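Local coordinates for DUF3822 family protein (PDB 3HRG) that is of unknown function but has an actin-like ATPase fold, which suggests a relationship to nucleotide-binding proteins of that superfamily, at residues 149-154 against 173-178. Sequence-based numbering, arbitrary orientation.
Sequences EYFSIK and DIYCFE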
# COMPACT_ATOMS: atom_id res chain seq x y z
N GLU A 149 -5.74 -1.55 -7.56
CA GLU A 149 -6.55 -2.59 -8.22
C GLU A 149 -7.84 -2.89 -7.44
O GLU A 149 -8.93 -3.02 -8.00
CB GLU A 149 -5.75 -3.87 -8.43
CG GLU A 149 -4.53 -3.64 -9.27
CD GLU A 149 -3.88 -4.89 -9.78
OE1 GLU A 149 -4.35 -6.00 -9.47
OE2 GLU A 149 -2.90 -4.73 -10.55
N TYR A 150 -7.70 -3.02 -6.13
CA TYR A 150 -8.82 -3.30 -5.25
C TYR A 150 -9.84 -2.14 -5.22
O TYR A 150 -11.03 -2.34 -5.42
CB TYR A 150 -8.28 -3.54 -3.84
CG TYR A 150 -9.33 -3.88 -2.80
CD1 TYR A 150 -9.82 -5.17 -2.67
CD2 TYR A 150 -9.80 -2.90 -1.91
CE1 TYR A 150 -10.77 -5.50 -1.69
CE2 TYR A 150 -10.77 -3.22 -0.93
CZ TYR A 150 -11.23 -4.53 -0.83
OH TYR A 150 -12.15 -4.87 0.11
N PHE A 151 -9.36 -0.94 -4.94
CA PHE A 151 -10.24 0.23 -4.90
C PHE A 151 -10.89 0.54 -6.28
O PHE A 151 -12.02 0.98 -6.34
CB PHE A 151 -9.52 1.46 -4.40
CG PHE A 151 -9.04 1.37 -2.95
CD1 PHE A 151 -9.82 0.86 -1.93
CD2 PHE A 151 -7.83 1.96 -2.60
CE1 PHE A 151 -9.37 0.88 -0.61
CE2 PHE A 151 -7.35 1.97 -1.28
CZ PHE A 151 -8.12 1.43 -0.29
N SER A 152 -10.18 0.28 -7.36
CA SER A 152 -10.74 0.49 -8.69
C SER A 152 -12.05 -0.30 -8.85
O SER A 152 -13.05 0.22 -9.31
CB SER A 152 -9.75 0.07 -9.79
OG SER A 152 -10.40 0.05 -11.06
N ILE A 153 -12.04 -1.55 -8.40
CA ILE A 153 -13.20 -2.44 -8.52
C ILE A 153 -14.30 -1.98 -7.57
O ILE A 153 -15.46 -1.88 -7.99
CB ILE A 153 -12.81 -3.91 -8.24
CG1 ILE A 153 -11.76 -4.40 -9.25
CG2 ILE A 153 -14.03 -4.81 -8.30
CD1 ILE A 153 -11.17 -5.79 -8.97
N LYS A 154 -13.94 -1.63 -6.34
CA LYS A 154 -14.91 -1.14 -5.37
C LYS A 154 -15.58 0.17 -5.80
O LYS A 154 -16.74 0.39 -5.50
CB LYS A 154 -14.29 -0.90 -3.97
CG LYS A 154 -13.82 -2.10 -3.20
CD LYS A 154 -14.91 -3.18 -3.01
CE LYS A 154 -14.37 -4.38 -2.27
NZ LYS A 154 -15.28 -5.54 -2.35
N ASP A 173 -2.19 8.08 2.19
CA ASP A 173 -2.12 7.67 0.79
C ASP A 173 -3.53 7.88 0.24
O ASP A 173 -4.50 7.37 0.83
CB ASP A 173 -1.69 6.18 0.66
CG ASP A 173 -0.34 5.89 1.33
OD1 ASP A 173 0.51 6.79 1.43
OD2 ASP A 173 -0.11 4.72 1.79
N ILE A 174 -3.64 8.68 -0.82
CA ILE A 174 -4.93 9.05 -1.40
C ILE A 174 -5.06 8.52 -2.82
O ILE A 174 -4.18 8.75 -3.65
CB ILE A 174 -5.15 10.56 -1.36
CG1 ILE A 174 -5.03 11.09 0.07
CG2 ILE A 174 -6.51 10.95 -1.99
CD1 ILE A 174 -5.17 12.60 0.20
N TYR A 175 -6.18 7.84 -3.08
CA TYR A 175 -6.48 7.19 -4.36
C TYR A 175 -7.89 7.61 -4.77
O TYR A 175 -8.88 7.28 -4.09
CB TYR A 175 -6.40 5.67 -4.23
CG TYR A 175 -5.11 5.20 -3.61
CD1 TYR A 175 -3.94 5.08 -4.36
CD2 TYR A 175 -5.05 4.91 -2.25
CE1 TYR A 175 -2.73 4.65 -3.77
CE2 TYR A 175 -3.85 4.44 -1.65
CZ TYR A 175 -2.70 4.34 -2.42
OH TYR A 175 -1.52 3.94 -1.83
N CYS A 176 -7.99 8.30 -5.90
CA CYS A 176 -9.28 8.83 -6.36
C CYS A 176 -9.73 8.19 -7.66
O CYS A 176 -8.92 7.99 -8.56
CB CYS A 176 -9.21 10.36 -6.53
SG CYS A 176 -8.86 11.18 -4.99
N PHE A 177 -11.05 7.96 -7.77
CA PHE A 177 -11.62 7.26 -8.92
C PHE A 177 -12.93 7.78 -9.45
O PHE A 177 -13.73 8.33 -8.71
CB PHE A 177 -11.92 5.80 -8.54
CG PHE A 177 -10.72 5.00 -8.19
CD1 PHE A 177 -10.24 5.00 -6.88
CD2 PHE A 177 -10.04 4.28 -9.15
CE1 PHE A 177 -9.11 4.23 -6.56
CE2 PHE A 177 -8.94 3.52 -8.83
CZ PHE A 177 -8.47 3.50 -7.56
N GLU A 178 -13.14 7.52 -10.74
CA GLU A 178 -14.40 7.81 -11.40
C GLU A 178 -14.69 6.55 -12.21
O GLU A 178 -13.94 6.26 -13.14
CB GLU A 178 -14.33 9.04 -12.32
CG GLU A 178 -15.65 9.31 -13.06
CD GLU A 178 -15.65 10.62 -13.82
OE1 GLU A 178 -14.60 11.28 -13.96
OE2 GLU A 178 -16.74 11.00 -14.24
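Phe151, Tyr175 and Phe177 share one first torsion, with CG anti to the carbonyl carbon and beside the backbone N; at Phe177 (chi1 -63°) this sends the ring out from strand 171-178 until it lies against the backbone of the helix. One face of that ring receives the Phe151 C and Ser152 N atoms, off centre toward the rim, and CE1 of Phe177 comes within 3.5 Å of CB of Phe151. On the same face, across CZ from CE1, CE2 of Phe177 lies 3.5 Å from CA of Ser152. A small residue suits position 152, because the helix can then settle close to a flat ring; Ser152 OG is hydrogen-bonded to Gly180 O, which satisfies it in a buried setting. Strand 171-178 belongs to a five-stranded mixed sheet of order 3-2-1-4-5, an arrangement seen in domains of the actin-like fold, and helix 144-154 packs across it; the axes of 149-154 and 173-178 approach to 8.7 Å and run roughly the same way, 35° apart. Were Phe177 replaced by an alanine, the Phe151-Ser152 peptide would probably lose the ring beneath it and a gap would open there. Further back along the strand, CD2 of Tyr175 meets CE2 of Phe151 at 3.9 Å, the ring planes inclined at 40°. Tyrosine fits here because its ring supplies apolar surface to Phe151 while its OH bonds to Ser144 OG, at the start of the same helix. The apolar side chain of Phe151 fills the interior between helix and sheet, where its ring also stacks with Tyr164 of strand 162-167.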